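Local coordinates for protein putative esterase (Bacteroides intestinalis DSM 17393, PDB 5VOL) that is a ferulic acid esterase of carbohydrate esterase family 1 that probably cleaves ester-linked ferulate from arabinoxylan and binds calcium, at residues Thr14-Ser19 against Asn23-Tyr28; Val46-His51 against Pro118-Lys123; Asp71-Ser76 against Gln263-Val268; Val213-Asp218 against Ile230-Ala235. All blocks are in the same frame, centred on the assembly; numbering follows the deposited sequence.

Contact 1 (Thr14-Ser19 against Asn23-Tyr28)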
loop_
_atom_site.group_PDB
_atom_site.type_symbol
_atom_site.label_atom_id
_atom_site.label_comp_id
_atom_site.label_asym_id
_atom_site.label_seq_id
_atom_site.Cartn_x
_atom_site.Cartn_y
_atom_site.Cartn_z
ATOM N N THR C 14 -2.175 18.607 26.288
ATOM C CA THR C 14 -2.670 19.902 25.832
ATOM C C THR C 14 -2.390 20.965 26.901
ATOM O O THR C 14 -2.726 20.784 28.066
ATOM C CB THR C 14 -4.174 19.846 25.505
ATOM O OG1 THR C 14 -4.369 19.092 24.297
ATOM C CG2 THR C 14 -4.744 21.250 25.305
ATOM N N ASP C 15 -1.754 22.060 26.504
ATOM C CA ASP C 15 -1.451 23.135 27.440
ATOM C C ASP C 15 -1.638 24.481 26.744
ATOM O O ASP C 15 -2.113 24.540 25.598
ATOM C CB ASP C 15 -0.023 22.983 27.980
ATOM C CG ASP C 15 0.132 23.518 29.400
ATOM O OD1 ASP C 15 -0.646 24.408 29.801
ATOM O OD2 ASP C 15 1.032 23.034 30.114
ATOM N N THR C 16 -1.275 25.565 27.430
ATOM C CA THR C 16 -1.372 26.896 26.833
ATOM C C THR C 16 -0.139 27.726 27.139
ATOM O O THR C 16 0.468 27.591 28.195
ATOM C CB THR C 16 -2.618 27.678 27.326
ATOM O OG1 THR C 16 -2.427 28.071 28.687
ATOM C CG2 THR C 16 -3.861 26.828 27.232
ATOM N N LEU C 17 0.223 28.573 26.186
ATOM C CA LEU C 17 1.268 29.568 26.353
ATOM C C LEU C 17 0.652 30.958 26.194
ATOM O O LEU C 17 -0.113 31.193 25.259
ATOM C CB LEU C 17 2.368 29.353 25.319
ATOM C CG LEU C 17 3.425 30.442 25.247
ATOM C CD1 LEU C 17 4.196 30.521 26.563
ATOM C CD2 LEU C 17 4.352 30.195 24.079
ATOM N N PHE C 18 0.956 31.886 27.093
ATOM C CA PHE C 18 0.449 33.241 26.881
ATOM C C PHE C 18 1.357 34.028 25.948
ATOM O O PHE C 18 2.548 34.146 26.192
ATOM C CB PHE C 18 0.287 34.011 28.189
ATOM C CG PHE C 18 -0.224 35.411 27.978
ATOM C CD1 PHE C 18 -1.570 35.631 27.741
ATOM C CD2 PHE C 18 0.648 36.492 27.952
ATOM C CE1 PHE C 18 -2.054 36.918 27.519
ATOM C CE2 PHE C 18 0.173 37.777 27.731
ATOM C CZ PHE C 18 -1.187 37.988 27.513
ATOM N N SER C 19 0.789 34.568 24.876
ATOM C CA SER C 19 1.568 35.341 23.913
ATOM C C SER C 19 1.425 36.847 24.147
ATOM O O SER C 19 0.312 37.379 24.102
ATOM C CB SER C 19 1.135 35.005 22.490
ATOM O OG SER C 19 1.693 35.910 21.549
ATOM N N ASN C 23 -1.263 39.121 22.558
ATOM C CA ASN C 23 -2.095 39.372 23.731
ATOM C C ASN C 23 -3.186 38.312 23.873
ATOM O O ASN C 23 -4.377 38.624 24.005
ATOM C CB ASN C 23 -2.730 40.766 23.681
ATOM C CG ASN C 23 -3.365 41.145 25.003
ATOM O OD1 ASN C 23 -2.883 40.738 26.059
ATOM N ND2 ASN C 23 -4.463 41.891 24.955
ATOM N N SER C 24 -2.772 37.050 23.866
ATOM C CA SER C 24 -3.730 35.960 23.815
ATOM C C SER C 24 -3.118 34.676 24.373
ATOM O O SER C 24 -1.956 34.374 24.110
ATOM C CB SER C 24 -4.201 35.763 22.368
ATOM O OG SER C 24 -5.100 34.670 22.231
ATOM N N LYS C 25 -3.893 33.951 25.175
ATOM C CA LYS C 25 -3.543 32.585 25.542
ATOM C C LYS C 25 -3.595 31.735 24.275
ATOM O O LYS C 25 -4.593 31.735 23.554
ATOM C CB LYS C 25 -4.499 32.031 26.601
ATOM C CG LYS C 25 -4.191 32.469 28.020
ATOM C CD LYS C 25 -5.297 32.048 28.985
ATOM C CE LYS C 25 -5.656 30.572 28.809
ATOM N NZ LYS C 25 -6.820 30.181 29.668
ATOM N N ARG C 26 -2.509 31.039 23.980
ATOM C CA ARG C 26 -2.493 30.171 22.813
ATOM C C ARG C 26 -2.392 28.722 23.265
ATOM O O ARG C 26 -1.387 28.310 23.857
ATOM C CB ARG C 26 -1.335 30.538 21.883
ATOM C CG ARG C 26 -1.566 31.803 21.054
ATOM C CD ARG C 26 -2.596 31.566 19.955
ATOM N NE ARG C 26 -3.942 31.988 20.331
ATOM C CZ ARG C 26 -5.016 31.833 19.565
ATOM N NH1 ARG C 26 -4.916 31.223 18.384
ATOM N NH2 ARG C 26 -6.199 32.275 19.983
ATOM N N ALA C 27 -3.447 27.957 23.020
ATOM C CA ALA C 27 -3.428 26.543 23.346
ATOM C C ALA C 27 -2.564 25.786 22.333
ATOM O O ALA C 27 -2.385 26.213 21.192
ATOM C CB ALA C 27 -4.840 25.972 23.373
ATOM N N TYR C 28 -2.036 24.655 22.764
ATOM C CA TYR C 28 -1.298 23.778 21.866
ATOM C C TYR C 28 -1.444 22.348 22.352
ATOM O O TYR C 28 -1.768 22.110 23.515
ATOM C CB TYR C 28 0.176 24.179 21.799
ATOM C CG TYR C 28 0.915 23.980 23.107
ATOM C CD1 TYR C 28 1.002 25.004 24.041
ATOM C CD2 TYR C 28 1.543 22.772 23.401
ATOM C CE1 TYR C 28 1.673 24.831 25.238
ATOM C CE2 TYR C 28 2.219 22.594 24.590
ATOM C CZ TYR C 28 2.283 23.626 25.504
ATOM O OH TYR C 28 2.958 23.444 26.690
#
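Strands Thr14-Ser19 and Ser24-Tyr28 pair antiparallel as arms of a beta hairpin. Six backbone hydrogen bonds form the ladder. Asp15 with Tyr28, Leu17 with Arg26 and Ser19 with Ser24 are the hydrogen-bonded pairs. The bonds of the central pair are nearly straight: Leu17 N reaches Arg26 O at 2.8 Å with an N-H...O angle of 169°. A G1 beta bulge sets Asn23 and Ser24 together opposite Ser19. The Tyr28 ring lies alongside the Asp15 side chain, pointing the same way, with ring and carboxylate planes 25° apart. CA of Asp15 sits over one ring face, and CB of Asp15 approaches the OH of Tyr28 at 3.3 Å. CG of Tyr28 stands between its own N and C (chi1 66°), carrying the ring across the neighbouring strand. Tyr28 OH hydrogen-bonds to the hydroxyls of Tyr119 and Tyr124. Replacing Tyr28 by alanine would probably uncover CB of Asp15 and leave those two hydroxyls without this partner. On the other face of the sheet, CZ of Phe18 meets Asn23 OD1 edge-on at 3.5 Å, and Thr16 CG2 touches Ala27. The hairpin forms one end of the main sheet within the chain. Helix 108-123 packs on the Leu17, Ser19, Arg26 and Tyr28 face, and strand 24-32 pairs onward with strand 83-87.

Contact 2 (Val46-His51 against Pro118-Lys123)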
loop_
_atom_site.group_PDB
_atom_site.type_symbol
_atom_site.label_atom_id
_atom_site.label_comp_id
_atom_site.label_asym_id
_atom_site.label_seq_id
_atom_site.Cartn_x
_atom_site.Cartn_y
_atom_site.Cartn_z
ATOM N N VAL C 46 11.887 17.477 16.176
ATOM C CA VAL C 46 10.531 17.976 16.316
ATOM C C VAL C 46 9.870 18.148 14.959
ATOM O O VAL C 46 10.504 18.550 13.974
ATOM C CB VAL C 46 10.480 19.325 17.094
ATOM C CG1 VAL C 46 11.181 20.421 16.315
ATOM C CG2 VAL C 46 9.027 19.715 17.373
ATOM N N LEU C 47 8.590 17.795 14.922
ATOM C CA LEU C 47 7.731 18.073 13.789
ATOM C C LEU C 47 6.623 19.042 14.227
ATOM O O LEU C 47 5.841 18.732 15.132
ATOM C CB LEU C 47 7.104 16.781 13.231
ATOM C CG LEU C 47 6.027 16.983 12.158
ATOM C CD1 LEU C 47 6.637 17.577 10.899
ATOM C CD2 LEU C 47 5.322 15.650 11.830
ATOM N N TYR C 48 6.557 20.205 13.584
ATOM C CA TYR C 48 5.416 21.098 13.768
ATOM C C TYR C 48 4.318 20.650 12.812
ATOM O O TYR C 48 4.506 20.604 11.605
ATOM C CB TYR C 48 5.828 22.566 13.552
ATOM C CG TYR C 48 6.790 22.994 14.637
ATOM C CD1 TYR C 48 6.314 23.449 15.865
ATOM C CD2 TYR C 48 8.168 22.879 14.464
ATOM C CE1 TYR C 48 7.186 23.800 16.886
ATOM C CE2 TYR C 48 9.043 23.223 15.475
ATOM C CZ TYR C 48 8.547 23.692 16.679
ATOM O OH TYR C 48 9.414 24.027 17.695
ATOM N N LEU C 49 3.178 20.272 13.363
ATOM C CA LEU C 49 2.104 19.720 12.547
ATOM C C LEU C 49 0.850 20.607 12.648
ATOM O O LEU C 49 0.156 20.599 13.659
ATOM C CB LEU C 49 1.800 18.292 12.992
ATOM C CG LEU C 49 0.746 17.475 12.233
ATOM C CD1 LEU C 49 1.159 17.300 10.778
ATOM C CD2 LEU C 49 0.614 16.115 12.896
ATOM N N LEU C 50 0.554 21.323 11.574
ATOM C CA LEU C 50 -0.423 22.418 11.605
ATOM C C LEU C 50 -1.825 22.016 11.138
ATOM O O LEU C 50 -1.977 21.230 10.184
ATOM C CB LEU C 50 0.093 23.580 10.741
ATOM C CG LEU C 50 1.532 24.050 10.984
ATOM C CD1 LEU C 50 1.871 25.255 10.094
ATOM C CD2 LEU C 50 1.798 24.390 12.465
ATOM N N HIS C 51 -2.849 22.566 11.801
ATOM C CA HIS C 51 -4.239 22.260 11.449
ATOM C C HIS C 51 -4.773 23.174 10.353
ATOM O O HIS C 51 -4.102 24.119 9.938
ATOM C CB HIS C 51 -5.156 22.347 12.675
ATOM C CG HIS C 51 -5.266 23.722 13.256
ATOM N ND1 HIS C 51 -5.926 24.754 12.618
ATOM C CD2 HIS C 51 -4.808 24.239 14.423
ATOM C CE1 HIS C 51 -5.861 25.843 13.361
ATOM N NE2 HIS C 51 -5.197 25.557 14.467
ATOM N N PRO C 118 10.726 28.835 20.694
ATOM C CA PRO C 118 11.704 28.730 21.787
ATOM C C PRO C 118 11.145 28.075 23.048
ATOM O O PRO C 118 11.844 27.291 23.686
ATOM C CB PRO C 118 12.087 30.193 22.052
ATOM C CG PRO C 118 11.886 30.863 20.743
ATOM C CD PRO C 118 10.663 30.196 20.141
ATOM N N TYR C 119 9.906 28.387 23.401
ATOM C CA TYR C 119 9.287 27.823 24.595
ATOM C C TYR C 119 9.096 26.307 24.474
ATOM O O TYR C 119 9.379 25.562 25.412
ATOM C CB TYR C 119 7.940 28.501 24.852
ATOM C CG TYR C 119 6.976 27.731 25.739
ATOM C CD1 TYR C 119 6.043 26.885 25.185
ATOM C CD2 TYR C 119 6.974 27.887 27.124
ATOM C CE1 TYR C 119 5.144 26.192 25.963
ATOM C CE2 TYR C 119 6.056 27.189 27.926
ATOM C CZ TYR C 119 5.150 26.340 27.321
ATOM O OH TYR C 119 4.219 25.620 28.050
ATOM N N ILE C 120 8.591 25.866 23.325
ATOM C CA ILE C 120 8.338 24.452 23.087
ATOM C C ILE C 120 9.640 23.656 23.104
ATOM O O ILE C 120 9.742 22.610 23.756
ATOM C CB ILE C 120 7.623 24.225 21.722
ATOM C CG1 ILE C 120 6.167 24.663 21.789
ATOM C CG2 ILE C 120 7.700 22.758 21.286
ATOM C CD1 ILE C 120 5.326 23.898 22.785
ATOM N N GLU C 121 10.637 24.159 22.389
ATOM C CA GLU C 121 11.845 23.377 22.155
ATOM C C GLU C 121 12.717 23.284 23.392
ATOM O O GLU C 121 13.503 22.351 23.521
ATOM C CB GLU C 121 12.617 23.943 20.973
ATOM C CG GLU C 121 11.841 23.714 19.690
ATOM C CD GLU C 121 12.610 24.054 18.448
ATOM O OE1 GLU C 121 13.807 24.407 18.542
ATOM O OE2 GLU C 121 12.005 23.956 17.362
ATOM N N LYS C 122 12.546 24.228 24.317
ATOM C CA LYS C 122 13.168 24.135 25.630
ATOM C C LYS C 122 12.380 23.211 26.559
ATOM O O LYS C 122 12.941 22.330 27.198
ATOM C CB LYS C 122 13.295 25.528 26.261
ATOM C CG LYS C 122 13.721 25.513 27.721
ATOM C CD LYS C 122 13.904 26.943 28.252
ATOM C CE LYS C 122 14.210 26.956 29.745
ATOM N NZ LYS C 122 14.363 28.351 30.279
ATOM N N LYS C 123 11.069 23.397 26.618
ATOM C CA LYS C 123 10.254 22.642 27.559
ATOM C C LYS C 123 10.220 21.152 27.237
ATOM O O LYS C 123 10.194 20.316 28.138
ATOM C CB LYS C 123 8.830 23.191 27.582
ATOM C CG LYS C 123 7.890 22.427 28.488
ATOM C CD LYS C 123 6.711 23.307 28.879
ATOM C CE LYS C 123 5.856 22.650 29.952
ATOM N NZ LYS C 123 4.846 23.596 30.473
#
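Tyr48 reaches from strand 46-50, inside the mixed sheet of the alpha/beta-hydrolase fold, to helix 108-123, which packs on that sheet. It gives its hydroxyl proton to Glu121. The Tyr48 OH to Glu121 OE2 distance is 2.6 Å. The two side chains cross at about a right angle. Their flat groups are turned only 31° apart, and OE2 lies at the ring edge, near the ring plane. The hydroxyl comes to OE2 on its anti side, 19° out of the carboxylate plane. CG of Glu121 also packs against the hydroxyl, 3.2 Å from Tyr48 OH. The rest of the Glu121 chain is extended (chi2 -171°), which carries the carboxylate past the end of the tyrosine. Val46 touches both groups. Its CG1 lies 3.8 Å from Glu121 OE2, while its CG2 lies over one face of the Tyr48 ring. On the helix side, CG2 of Ile120 comes within 4.2 Å of Tyr48 OH. Phe112, from the same helix, meets the Tyr48 ring edge-to-face. A phenylalanine in place of Tyr48 would probably keep much of the ring packing but leave Glu121 OE2 without its hydroxyl donor. OE2 also takes a salt bridge from Arg133 on the adjacent strand 133-138. A buried carboxylate oxygen is thus gripped by a neutral donor and a cation. Both would tend to stabilise its negative charge, so Glu121 is probably ionised despite its burial.

Contact 3 (Asp71-Ser76 against Gln263-Val268)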
loop_
_atom_site.group_PDB
_atom_site.type_symbol
_atom_site.label_atom_id
_atom_site.label_comp_id
_atom_site.label_asym_id
_atom_site.label_seq_id
_atom_site.Cartn_x
_atom_site.Cartn_y
_atom_site.Cartn_z
ATOM N N ASP C 71 2.927 5.344 17.642
ATOM C CA ASP C 71 3.209 4.133 18.402
ATOM C C ASP C 71 3.487 2.947 17.465
ATOM O O ASP C 71 4.397 2.161 17.713
ATOM C CB ASP C 71 2.057 3.797 19.343
ATOM C CG ASP C 71 1.986 4.737 20.546
ATOM O OD1 ASP C 71 2.974 5.457 20.809
ATOM O OD2 ASP C 71 0.935 4.739 21.218
ATOM N N ARG C 72 2.710 2.848 16.385
ATOM C CA ARG C 72 2.959 1.872 15.325
ATOM C C ARG C 72 4.315 2.101 14.634
ATOM O O ARG C 72 5.150 1.188 14.556
ATOM C CB ARG C 72 1.813 1.910 14.293
ATOM C CG ARG C 72 2.073 1.088 13.034
ATOM C CD ARG C 72 1.723 -0.392 13.251
ATOM N NE ARG C 72 0.286 -0.669 13.184
ATOM C CZ ARG C 72 -0.492 -0.905 14.237
ATOM N NH1 ARG C 72 -1.783 -1.165 14.062
ATOM N NH2 ARG C 72 0.011 -0.900 15.464
ATOM N N LEU C 73 4.554 3.312 14.137
ATOM C CA LEU C 73 5.729 3.545 13.313
ATOM C C LEU C 73 7.023 3.600 14.140
ATOM O O LEU C 73 8.098 3.260 13.641
ATOM C CB LEU C 73 5.545 4.823 12.486
ATOM C CG LEU C 73 4.396 4.706 11.468
ATOM C CD1 LEU C 73 4.232 5.954 10.622
ATOM C CD2 LEU C 73 4.570 3.478 10.568
ATOM N N VAL C 74 6.931 3.994 15.407
ATOM C CA VAL C 74 8.118 3.971 16.258
ATOM C C VAL C 74 8.520 2.515 16.532
ATOM O O VAL C 74 9.697 2.178 16.480
ATOM C CB VAL C 74 7.894 4.730 17.585
ATOM C CG1 VAL C 74 8.945 4.343 18.602
ATOM C CG2 VAL C 74 7.884 6.264 17.342
ATOM N N ALA C 75 7.544 1.652 16.789
ATOM C CA ALA C 75 7.825 0.242 17.094
ATOM C C ALA C 75 8.429 -0.516 15.908
ATOM O O ALA C 75 9.216 -1.428 16.104
ATOM C CB ALA C 75 6.575 -0.451 17.565
ATOM N N SER C 76 8.061 -0.136 14.688
ATOM C CA SER C 76 8.586 -0.785 13.489
ATOM C C SER C 76 9.902 -0.163 13.024
ATOM O O SER C 76 10.550 -0.681 12.120
ATOM C CB SER C 76 7.573 -0.710 12.349
ATOM O OG SER C 76 7.538 0.601 11.796
ATOM N N GLN C 263 2.898 8.448 5.429
ATOM C CA GLN C 263 3.986 8.831 4.526
ATOM C C GLN C 263 4.846 9.945 5.131
ATOM O O GLN C 263 6.084 9.965 4.979
ATOM C CB GLN C 263 3.419 9.267 3.176
ATOM C CG GLN C 263 2.902 8.085 2.373
ATOM C CD GLN C 263 1.738 8.430 1.457
ATOM O OE1 GLN C 263 0.981 7.540 1.057
ATOM N NE2 GLN C 263 1.592 9.718 1.107
ATOM N N CYS C 264 4.182 10.868 5.821
ATOM C CA CYS C 264 4.850 12.040 6.396
ATOM C C CYS C 264 5.851 11.686 7.483
ATOM O O CYS C 264 6.974 12.161 7.465
ATOM C CB CYS C 264 3.813 13.015 6.962
ATOM S SG CYS C 264 4.522 14.490 7.743
ATOM N N LEU C 265 5.445 10.864 8.440
ATOM C CA LEU C 265 6.321 10.584 9.570
ATOM C C LEU C 265 7.594 9.818 9.169
ATOM O O LEU C 265 8.702 10.179 9.611
ATOM C CB LEU C 265 5.541 9.841 10.651
ATOM C CG LEU C 265 4.427 10.729 11.246
ATOM C CD1 LEU C 265 3.559 9.922 12.202
ATOM C CD2 LEU C 265 5.034 11.969 11.951
ATOM N N PRO C 266 7.467 8.791 8.311
ATOM C CA PRO C 266 8.720 8.171 7.833
ATOM C C PRO C 266 9.566 9.110 6.974
ATOM O O PRO C 266 10.794 9.027 7.003
ATOM C CB PRO C 266 8.234 6.961 6.999
ATOM C CG PRO C 266 6.902 6.594 7.622
ATOM C CD PRO C 266 6.281 7.966 8.007
ATOM N N PHE C 267 8.914 9.984 6.212
ATOM C CA PHE C 267 9.603 10.949 5.363
ATOM C C PHE C 267 10.499 11.891 6.165
ATOM O O PHE C 267 11.688 11.996 5.878
ATOM C CB PHE C 267 8.588 11.755 4.548
ATOM C CG PHE C 267 9.156 12.996 3.904
ATOM C CD1 PHE C 267 10.041 12.908 2.829
ATOM C CD2 PHE C 267 8.767 14.254 4.344
ATOM C CE1 PHE C 267 10.555 14.051 2.227
ATOM C CE2 PHE C 267 9.277 15.414 3.744
ATOM C CZ PHE C 267 10.169 15.308 2.684
ATOM N N VAL C 268 9.951 12.585 7.165
ATOM C CA VAL C 268 10.799 13.503 7.936
ATOM C C VAL C 268 11.868 12.723 8.708
ATOM O O VAL C 268 12.992 13.200 8.892
ATOM C CB VAL C 268 9.975 14.400 8.903
ATOM C CG1 VAL C 268 8.966 15.212 8.111
ATOM C CG2 VAL C 268 9.265 13.576 9.946
#
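Leu73 of helix 66-76 and Pro266 of helix 254-271 meet through a single methyl group. Two helices of the alpha/beta-hydrolase fold pack here through apolar side chains. CD1 of Leu73 lies 3.9 Å from Pro266 CD and 4.1 Å from Pro266 CG. The same methyl reaches CB of Leu265 at 4.1 Å. Leu73 crosses Pro266 at about a right angle. With CG opposite the carbonyl carbon (chi1 -65°) and CD1 opposite CA (chi2 -179°), the side chain extends and presents CD1 to the other helix. This is the tight, apolar part, with no hydrogen bond between the segments. The nearest alpha carbons, of Leu73 and Pro266, are 7.8 Å apart, and the buried surface is small (98 Å²). The proline fits a kink in helix 254-271, since its nitrogen has no hydrogen to give to the turn before. The remainder is looser and more polar. On another side of helix 66-76, Arg72 turns to a salt bridge with Asp253 of the second subunit. Leu73 is also covered by Glu78 and Ala79 in the loop beyond. Behind Pro266, helix 254-271 lies on the main sheet: Cys264 touches strands 133-138 and 158-162, and Phe267 packs on strands 158-162 and 214-218.

Contact 4 (Val213-Asp218 against Ile230-Ala235)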
loop_
_atom_site.group_PDB
_atom_site.type_symbol
_atom_site.label_atom_id
_atom_site.label_comp_id
_atom_site.label_asym_id
_atom_site.label_seq_id
_atom_site.Cartn_x
_atom_site.Cartn_y
_atom_site.Cartn_z
ATOM N N VAL C 213 16.006 22.369 1.271
ATOM C CA VAL C 213 14.881 21.798 1.994
ATOM C C VAL C 213 14.311 20.608 1.211
ATOM O O VAL C 213 14.248 20.641 -0.012
ATOM C CB VAL C 213 13.783 22.880 2.243
ATOM C CG1 VAL C 213 12.589 22.296 2.981
ATOM C CG2 VAL C 213 14.377 24.067 3.040
ATOM N N ALA C 214 13.912 19.556 1.919
ATOM C CA ALA C 214 13.238 18.429 1.285
ATOM C C ALA C 214 11.739 18.702 1.252
ATOM O O ALA C 214 11.172 19.046 2.283
ATOM C CB ALA C 214 13.525 17.129 2.040
ATOM N N TRP C 215 11.115 18.536 0.088
ATOM C CA TRP C 215 9.692 18.851 -0.096
ATOM C C TRP C 215 8.851 17.641 -0.496
ATOM O O TRP C 215 9.256 16.849 -1.342
ATOM C CB TRP C 215 9.522 19.937 -1.163
ATOM C CG TRP C 215 10.379 21.154 -0.959
ATOM C CD1 TRP C 215 11.663 21.326 -1.381
ATOM C CD2 TRP C 215 9.999 22.385 -0.315
ATOM N NE1 TRP C 215 12.110 22.578 -1.041
ATOM C CE2 TRP C 215 11.113 23.248 -0.380
ATOM C CE3 TRP C 215 8.831 22.834 0.307
ATOM C CZ2 TRP C 215 11.100 24.542 0.165
ATOM C CZ3 TRP C 215 8.814 24.129 0.848
ATOM C CH2 TRP C 215 9.949 24.959 0.777
ATOM N N PHE C 216 7.671 17.515 0.099
ATOM C CA PHE C 216 6.734 16.441 -0.239
ATOM C C PHE C 216 5.337 17.061 -0.346
ATOM O O PHE C 216 4.848 17.648 0.615
ATOM C CB PHE C 216 6.777 15.340 0.831
ATOM C CG PHE C 216 6.293 13.983 0.364
ATOM C CD1 PHE C 216 4.977 13.789 -0.046
ATOM C CD2 PHE C 216 7.159 12.889 0.370
ATOM C CE1 PHE C 216 4.526 12.535 -0.454
ATOM C CE2 PHE C 216 6.723 11.630 -0.034
ATOM C CZ PHE C 216 5.402 11.446 -0.459
ATOM N N VAL C 217 4.718 16.955 -1.517
ATOM C CA VAL C 217 3.381 17.496 -1.751
ATOM C C VAL C 217 2.382 16.367 -2.014
ATOM O O VAL C 217 2.581 15.537 -2.911
ATOM C CB VAL C 217 3.398 18.484 -2.922
ATOM C CG1 VAL C 217 1.985 18.964 -3.252
ATOM C CG2 VAL C 217 4.331 19.661 -2.576
ATOM N N ASP C 218 1.302 16.347 -1.237
ATOM C CA ASP C 218 0.362 15.218 -1.213
ATOM C C ASP C 218 -1.072 15.746 -1.244
ATOM O O ASP C 218 -1.494 16.373 -0.277
ATOM C CB ASP C 218 0.616 14.392 0.055
ATOM C CG ASP C 218 -0.219 13.139 0.148
ATOM O OD1 ASP C 218 -0.840 12.712 -0.850
ATOM O OD2 ASP C 218 -0.220 12.556 1.256
ATOM N N ILE C 230 -0.856 21.439 -8.001
ATOM C CA ILE C 230 -0.249 21.097 -9.270
ATOM C C ILE C 230 0.626 22.246 -9.754
ATOM O O ILE C 230 1.762 22.032 -10.195
ATOM C CB ILE C 230 -1.320 20.747 -10.330
ATOM C CG1 ILE C 230 -1.897 19.349 -10.053
ATOM C CG2 ILE C 230 -0.729 20.839 -11.726
ATOM C CD1 ILE C 230 -3.091 18.960 -10.942
ATOM N N GLU C 231 0.110 23.472 -9.666
ATOM C CA GLU C 231 0.886 24.632 -10.089
ATOM C C GLU C 231 2.144 24.777 -9.250
ATOM O O GLU C 231 3.206 25.139 -9.757
ATOM C CB GLU C 231 0.059 25.928 -9.987
ATOM C CG GLU C 231 -1.138 25.998 -10.896
ATOM C CD GLU C 231 -1.988 27.234 -10.597
ATOM O OE1 GLU C 231 -1.413 28.282 -10.224
ATOM O OE2 GLU C 231 -3.220 27.147 -10.707
ATOM N N PHE C 232 2.024 24.531 -7.953
ATOM C CA PHE C 232 3.194 24.589 -7.098
ATOM C C PHE C 232 4.225 23.547 -7.535
ATOM O O PHE C 232 5.416 23.846 -7.674
ATOM C CB PHE C 232 2.807 24.361 -5.641
ATOM C CG PHE C 232 3.982 24.252 -4.718
ATOM C CD1 PHE C 232 4.545 25.385 -4.155
ATOM C CD2 PHE C 232 4.534 23.015 -4.420
ATOM C CE1 PHE C 232 5.632 25.286 -3.302
ATOM C CE2 PHE C 232 5.615 22.909 -3.567
ATOM C CZ PHE C 232 6.165 24.041 -3.009
ATOM N N TYR C 233 3.769 22.318 -7.752
ATOM C CA TYR C 233 4.699 21.262 -8.138
ATOM C C TYR C 233 5.357 21.585 -9.482
ATOM O O TYR C 233 6.577 21.500 -9.618
ATOM C CB TYR C 233 4.008 19.891 -8.208
ATOM C CG TYR C 233 4.985 18.822 -8.650
ATOM C CD1 TYR C 233 6.143 18.569 -7.912
ATOM C CD2 TYR C 233 4.781 18.104 -9.821
ATOM C CE1 TYR C 233 7.059 17.617 -8.319
ATOM C CE2 TYR C 233 5.693 17.146 -10.237
ATOM C CZ TYR C 233 6.827 16.912 -9.484
ATOM O OH TYR C 233 7.733 15.965 -9.901
ATOM N N GLN C 234 4.551 21.958 -10.471
ATOM C CA GLN C 234 5.082 22.321 -11.781
ATOM C C GLN C 234 6.130 23.440 -11.672
ATOM O O GLN C 234 7.202 23.342 -12.277
ATOM C CB GLN C 234 3.945 22.715 -12.726
ATOM C CG GLN C 234 3.118 21.498 -13.178
ATOM C CD GLN C 234 1.890 21.863 -13.986
ATOM O OE1 GLN C 234 1.248 22.896 -13.745
ATOM N NE2 GLN C 234 1.538 21.004 -14.947
ATOM N N ALA C 235 5.852 24.467 -10.870
ATOM C CA ALA C 235 6.834 25.542 -10.657
ATOM C C ALA C 235 8.129 25.016 -10.023
ATOM O O ALA C 235 9.223 25.383 -10.439
ATOM C CB ALA C 235 6.242 26.652 -9.795
#
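Val217 and Phe232 join a strand to the following helix in the beta-alpha-beta unit of strand 214-218, helix 226-238 and strand 244-246. This unit lies toward one end of the alpha/beta-hydrolase sheet. In the first shell, CG2 of Val217 meets the phenylalanine ring obliquely at CE2 and CD2. Trp215, two residues back and on the same side of the strand, adds its indole. There CE3 comes 4.4 Å from Phe232 CZ, which makes it a loose contact at the edge of the phenylalanine ring. All three residues are buried, and no hydrogen bond joins the two segments. Phe232 has CG anti to its N (chi1 173°), which sends the ring from the helix toward the strand. Within the strand segment, CG1 of Val213 lies over one indole face, 3.8 Å above its plane. The next shell surrounds these groups. Trp215 NE1 is bonded to the carbonyl of Leu210. Thr146 and Gln150 of helix 140-151 touch both Trp215 and Phe232. Farther out, Tyr233 stacks on Phe245 of strand 244-246, and its hydroxyl bonds to the backbone O of Asp221 of the third subunit, a calcium-binding residue. The closest approach between the segments remains Val217 CG2 to Phe232 CE2, at 3.6 Å.

Contacts 1, 2 and 4 all reach the eight-stranded mixed sheet, while contact 3 joins two helices. Contact 1 closes first along the chain. Contacts 2 and 3 then alternate their segments, and contact 4 falls between the two halves of contact 3. Contacts 1 and 2 have centres 13 Å apart and meet where Tyr28 OH and Tyr119 OH lie 2.9 Å apart, a probable hydrogen bond. Contact 2 touches contact 3 through Leu47 and Leu265, and contact 3 touches contact 4 through Phe267. Contacts 1 and 4 are about 32 Å apart between centres, on opposite sides of the chain's centre. The four contacts thus run, each touching the next, from the N-terminal hairpin to the end of the sheet near the calcium site.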